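Local coordinates for protein D-hydantoinase (PDB 1NFG) that probably catalyses the stereospecific, zinc-dependent hydrolysis of the cyclic amide bond in D-hydantoin derivatives, working as a dimer or tetramer, at residues 138-143 / 172-177; 294-299 / 353-358. All blocks are in the same frame, centred on the assembly; numbering follows the deposited sequence.

Interaction 1: 138-143 / 172-177; sequences VLPDLG and VKTGSL
With chi1 of 66°, T174 holds OG1 between its backbone N and its carbonyl carbon, while S176, chi1 -64°, carries OG beside its own backbone N; the two rotations bring the hydroxyls together opposite the ring of P140. The OG1 of T174 and the OG of S176 are hydrogen-bonded at 2.9 Å. The ring meets this pair through one corner: CG of P140 lies 3.4 Å from OG of S176 and 3.7 Å from OG1 of T174. No hydrogen bond crosses the contact, so the ring packs by van der Waals touch against hydroxyls that are already hydrogen-bonded to each other. OG1 of T174 is also hydrogen-bonded to the carbonyl O of K170, one turn back in helix 161-174, and this ties it to the helix end. In the TIM barrel of the amidohydrolases, this is outer-wall packing: the exit of helix 161-174, just ahead of strand 178-180, rests on the loop that follows helix 130-135. G175 is the first residue to leave helical backbone angles, with a positive phi of 62°, which glycine adopts easily, and the turn carries S176 back beside T174. Proline suits the other side: it brings a compact apolar surface, and its fixed phi fits the helical backbone angles of 139-142, where the N of G143 is bonded to the O of P140 at 2.8 Å.

Interaction 2: 294-299 / 353-358; sequences DHDVLW and EGRISL
The guanidinium of R355 lies flat on the indole of W299, the two planes only 2° apart and their centres 4.0 Å from each other. The stack is offset: CZ of R355 lies 3.5 Å from CD1 of W299, displaced past that edge of the five-membered ring, so the cation-pi interaction is off-centre. CD of R355 comes over the same face, 3.4 Å from CG of W299, and adds a CH-pi contact. Tryptophan suits this place because its broad flat face takes both the methylene and the guanidinium. At the edge of the guanidinium, near its plane, D296 brings OD1 to 3.7 Å from NH2 of R355, a long salt bridge with the carboxylate turned 32° from the guanidinium. E353 makes a second long bridge from its OE1 to NH1 of R355, completing a small network whose acidic groups probably help to hold the cation in place. A bend at chi2 (-88°) folds the arginine chain so that its methylene and its charged end both reach the indole. Arginine can lay its flat face there while its charge stays near two carboxylates, E353 being displaced from the guanidinium plane on the side away from the indole. I356, itself buried, adds an oblique apolar contact, its CB 4.3 Å from CZ3 of W299; it also packs on L302 and R303 of helix 292-303 and on V351 of helix 343-352. The contact thus joins helix 292-303, which precedes strand 310-311 of the barrel, to the turn linking helix 343-352 to helix 358-372.

How the interactions relate
Interaction 1 closes before interaction 2 opens, and both belong to the amidohydrolase part of one chain. Their centres are 34 Å apart, and their nearest atoms remain about 18 Å from each other, so they do not touch. They share no helix: interaction 1 uses the end of helix 161-174, which leads into strand 178-180, and interaction 2 uses helix 292-303, which leads toward strand 310-311. Both strands belong to the parallel strands of the barrel wall. The contacts pack two separate loops against helices surrounding the TIM barrel, away from the zinc site.

Interaction 1: 138-143 / 172-177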
loop_
_atom_site.group_PDB
_atom_site.type_symbol
_atom_site.label_atom_id
_atom_site.label_comp_id
_atom_site.label_asym_id
_atom_site.label_seq_id
_atom_site.Cartn_x
_atom_site.Cartn_y
_atom_site.Cartn_z
ATOM N N VAL A 138 -8.437 24.781 30.421
ATOM C CA VAL A 138 -8.693 24.600 31.845
ATOM C C VAL A 138 -8.923 23.161 32.301
ATOM O O VAL A 138 -8.291 22.706 33.249
ATOM C CB VAL A 138 -9.912 25.450 32.282
ATOM C CG1 VAL A 138 -10.235 25.198 33.747
ATOM C CG2 VAL A 138 -9.625 26.925 32.042
ATOM N N LEU A 139 -9.831 22.451 31.638
ATOM C CA LEU A 139 -10.140 21.069 32.005
ATOM C C LEU A 139 -8.938 20.178 32.317
ATOM O O LEU A 139 -8.975 19.397 33.270
ATOM C CB LEU A 139 -11.002 20.410 30.922
ATOM C CG LEU A 139 -12.507 20.414 31.211
ATOM C CD1 LEU A 139 -12.997 21.842 31.335
ATOM C CD2 LEU A 139 -13.255 19.691 30.108
ATOM N N PRO A 140 -7.862 20.271 31.515
ATOM C CA PRO A 140 -6.682 19.440 31.772
ATOM C C PRO A 140 -6.228 19.477 33.224
ATOM O O PRO A 140 -6.018 18.430 33.830
ATOM C CB PRO A 140 -5.648 20.016 30.817
ATOM C CG PRO A 140 -6.485 20.355 29.633
ATOM C CD PRO A 140 -7.696 21.029 30.261
ATOM N N ASP A 141 -6.091 20.675 33.786
ATOM C CA ASP A 141 -5.660 20.803 35.177
ATOM C C ASP A 141 -6.653 20.245 36.195
ATOM O O ASP A 141 -6.339 20.137 37.377
ATOM C CB ASP A 141 -5.344 22.259 35.511
ATOM C CG ASP A 141 -4.092 22.751 34.814
ATOM O OD1 ASP A 141 -3.133 21.951 34.673
ATOM O OD2 ASP A 141 -4.059 23.937 34.417
ATOM N N LEU A 142 -7.850 19.895 35.740
ATOM C CA LEU A 142 -8.848 19.320 36.626
ATOM C C LEU A 142 -8.717 17.801 36.564
ATOM O O LEU A 142 -9.381 17.078 37.309
ATOM C CB LEU A 142 -10.253 19.711 36.176
ATOM C CG LEU A 142 -10.551 21.206 36.056
ATOM C CD1 LEU A 142 -12.001 21.384 35.613
ATOM C CD2 LEU A 142 -10.290 21.902 37.390
ATOM N N GLY A 143 -7.864 17.326 35.655
ATOM C CA GLY A 143 -7.672 15.898 35.493
ATOM C C GLY A 143 -8.424 15.320 34.303
ATOM O O GLY A 143 -8.584 14.104 34.201
ATOM N N VAL A 172 -2.620 20.118 21.845
ATOM C CA VAL A 172 -1.167 20.207 21.799
ATOM C C VAL A 172 -0.661 21.222 22.815
ATOM O O VAL A 172 0.362 21.010 23.461
ATOM C CB VAL A 172 -0.663 20.609 20.392
ATOM C CG1 VAL A 172 0.783 21.060 20.459
ATOM C CG2 VAL A 172 -0.778 19.433 19.449
ATOM N N LYS A 173 -1.382 22.326 22.960
ATOM C CA LYS A 173 -0.970 23.364 23.895
ATOM C C LYS A 173 -1.153 22.969 25.355
ATOM O O LYS A 173 -0.351 23.349 26.202
ATOM C CB LYS A 173 -1.720 24.665 23.591
ATOM C CG LYS A 173 -1.313 25.243 22.242
ATOM C CD LYS A 173 -2.118 26.465 21.819
ATOM C CE LYS A 173 -1.601 26.979 20.473
ATOM N NZ LYS A 173 -2.300 28.199 19.990
ATOM N N THR A 174 -2.186 22.186 25.641
ATOM C CA THR A 174 -2.466 21.761 27.006
ATOM C C THR A 174 -1.970 20.355 27.304
ATOM O O THR A 174 -2.249 19.806 28.369
ATOM C CB THR A 174 -3.967 21.776 27.275
ATOM O OG1 THR A 174 -4.597 20.779 26.461
ATOM C CG2 THR A 174 -4.551 23.140 26.946
ATOM N N GLY A 175 -1.247 19.768 26.357
ATOM C CA GLY A 175 -0.746 18.421 26.545
ATOM C C GLY A 175 -1.872 17.419 26.704
ATOM O O GLY A 175 -1.830 16.564 27.583
ATOM N N SER A 176 -2.893 17.526 25.861
ATOM C CA SER A 176 -4.022 16.607 25.929
ATOM C C SER A 176 -4.081 15.724 24.695
ATOM O O SER A 176 -3.330 15.923 23.741
ATOM C CB SER A 176 -5.331 17.381 26.073
ATOM O OG SER A 176 -5.357 18.081 27.302
ATOM N N LEU A 177 -4.984 14.752 24.720
ATOM C CA LEU A 177 -5.138 13.831 23.607
ATOM C C LEU A 177 -6.532 13.912 22.989
ATOM O O LEU A 177 -7.538 13.735 23.675
ATOM C CB LEU A 177 -4.881 12.394 24.076
ATOM C CG LEU A 177 -5.094 11.294 23.033
ATOM C CD1 LEU A 177 -3.997 11.372 21.995
ATOM C CD2 LEU A 177 -5.104 9.937 23.703
#

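Interaction 2: 294-299 / 353-358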
loop_
_atom_site.group_PDB
_atom_site.type_symbol
_atom_site.label_atom_id
_atom_site.label_comp_id
_atom_site.label_asym_id
_atom_site.label_seq_id
_atom_site.Cartn_x
_atom_site.Cartn_y
_atom_site.Cartn_z
ATOM N N ASP A 294 -12.925 -9.323 9.184
ATOM C CA ASP A 294 -12.479 -8.162 9.937
ATOM C C ASP A 294 -12.086 -8.622 11.345
ATOM O O ASP A 294 -11.198 -8.041 11.972
ATOM C CB ASP A 294 -13.582 -7.102 9.977
ATOM C CG ASP A 294 -13.915 -6.552 8.588
ATOM O OD1 ASP A 294 -13.107 -5.767 8.041
ATOM O OD2 ASP A 294 -14.982 -6.918 8.041
ATOM N N HIS A 295 -12.736 -9.678 11.833
ATOM C CA HIS A 295 -12.404 -10.216 13.150
ATOM C C HIS A 295 -10.951 -10.698 13.126
ATOM O O HIS A 295 -10.179 -10.430 14.049
ATOM C CB HIS A 295 -13.290 -11.412 13.507
ATOM C CG HIS A 295 -14.734 -11.075 13.697
ATOM N ND1 HIS A 295 -15.707 -12.043 13.818
ATOM C CD2 HIS A 295 -15.374 -9.886 13.784
ATOM C CE1 HIS A 295 -16.885 -11.465 13.967
ATOM N NE2 HIS A 295 -16.712 -10.157 13.949
ATOM N N ASP A 296 -10.582 -11.419 12.067
ATOM C CA ASP A 296 -9.220 -11.928 11.961
ATOM C C ASP A 296 -8.249 -10.770 11.861
ATOM O O ASP A 296 -7.213 -10.755 12.522
ATOM C CB ASP A 296 -9.063 -12.829 10.739
ATOM C CG ASP A 296 -10.071 -13.954 10.709
ATOM O OD1 ASP A 296 -10.440 -14.466 11.792
ATOM O OD2 ASP A 296 -10.485 -14.333 9.592
ATOM N N VAL A 297 -8.588 -9.797 11.026
ATOM C CA VAL A 297 -7.737 -8.636 10.856
ATOM C C VAL A 297 -7.457 -7.977 12.198
ATOM O O VAL A 297 -6.304 -7.705 12.535
ATOM C CB VAL A 297 -8.395 -7.605 9.909
ATOM C CG1 VAL A 297 -7.707 -6.256 10.030
ATOM C CG2 VAL A 297 -8.309 -8.102 8.479
ATOM N N LEU A 298 -8.520 -7.730 12.961
ATOM C CA LEU A 298 -8.409 -7.082 14.265
ATOM C C LEU A 298 -7.620 -7.921 15.275
ATOM O O LEU A 298 -6.714 -7.407 15.948
ATOM C CB LEU A 298 -9.808 -6.758 14.809
ATOM C CG LEU A 298 -10.598 -5.707 14.012
ATOM C CD1 LEU A 298 -12.028 -5.646 14.519
ATOM C CD2 LEU A 298 -9.915 -4.341 14.117
ATOM N N TRP A 299 -7.958 -9.203 15.389
ATOM C CA TRP A 299 -7.229 -10.069 16.306
ATOM C C TRP A 299 -5.746 -10.100 15.934
ATOM O O TRP A 299 -4.895 -10.064 16.819
ATOM C CB TRP A 299 -7.793 -11.489 16.292
ATOM C CG TRP A 299 -9.028 -11.695 17.153
ATOM C CD1 TRP A 299 -10.279 -12.041 16.723
ATOM C CD2 TRP A 299 -9.102 -11.639 18.589
ATOM N NE1 TRP A 299 -11.122 -12.211 17.798
ATOM C CE2 TRP A 299 -10.425 -11.972 18.954
ATOM C CE3 TRP A 299 -8.177 -11.346 19.601
ATOM C CZ2 TRP A 299 -10.847 -12.020 20.289
ATOM C CZ3 TRP A 299 -8.600 -11.394 20.931
ATOM C CH2 TRP A 299 -9.921 -11.729 21.258
ATOM N N GLU A 353 -7.940 -19.283 22.736
ATOM C CA GLU A 353 -7.802 -19.752 21.372
ATOM C C GLU A 353 -6.513 -19.358 20.684
ATOM O O GLU A 353 -6.432 -19.364 19.456
ATOM C CB GLU A 353 -8.990 -19.274 20.568
ATOM C CG GLU A 353 -10.273 -19.692 21.203
ATOM C CD GLU A 353 -11.463 -19.122 20.492
ATOM O OE1 GLU A 353 -11.537 -17.878 20.372
ATOM O OE2 GLU A 353 -12.325 -19.916 20.054
ATOM N N GLY A 354 -5.502 -19.018 21.475
ATOM C CA GLY A 354 -4.219 -18.648 20.909
ATOM C C GLY A 354 -4.205 -17.379 20.085
ATOM O O GLY A 354 -3.160 -16.995 19.558
ATOM N N ARG A 355 -5.358 -16.728 19.967
ATOM C CA ARG A 355 -5.463 -15.483 19.215
ATOM C C ARG A 355 -4.548 -14.434 19.845
ATOM O O ARG A 355 -3.869 -13.675 19.152
ATOM C CB ARG A 355 -6.910 -14.986 19.242
ATOM C CG ARG A 355 -7.839 -15.605 18.208
ATOM C CD ARG A 355 -7.772 -14.792 16.911
ATOM N NE ARG A 355 -8.775 -15.153 15.906
ATOM C CZ ARG A 355 -10.024 -15.524 16.179
ATOM N NH1 ARG A 355 -10.447 -15.605 17.440
ATOM N NH2 ARG A 355 -10.861 -15.799 15.185
ATOM N N ILE A 356 -4.522 -14.415 21.173
ATOM C CA ILE A 356 -3.726 -13.446 21.913
ATOM C C ILE A 356 -3.084 -14.156 23.110
ATOM O O ILE A 356 -3.609 -15.168 23.582
ATOM C CB ILE A 356 -4.652 -12.249 22.356
ATOM C CG1 ILE A 356 -3.828 -10.986 22.448
ATOM C CG2 ILE A 356 -5.373 -12.527 23.670
ATOM C CD1 ILE A 356 -3.392 -10.497 21.091
ATOM N N SER A 357 -1.952 -13.658 23.599
ATOM C CA SER A 357 -1.305 -14.320 24.734
ATOM C C SER A 357 -1.922 -13.934 26.081
ATOM O O SER A 357 -2.659 -12.957 26.178
ATOM C CB SER A 357 0.194 -14.010 24.759
ATOM O OG SER A 357 0.463 -12.765 25.376
ATOM N N LEU A 358 -1.609 -14.707 27.119
ATOM C CA LEU A 358 -2.126 -14.451 28.462
ATOM C C LEU A 358 -1.629 -13.101 28.951
ATOM O O LEU A 358 -2.350 -12.329 29.583
ATOM C CB LEU A 358 -1.644 -15.531 29.424
ATOM C CG LEU A 358 -2.055 -15.366 30.888
ATOM C CD1 LEU A 358 -3.548 -15.640 31.045
ATOM C CD2 LEU A 358 -1.252 -16.328 31.742
#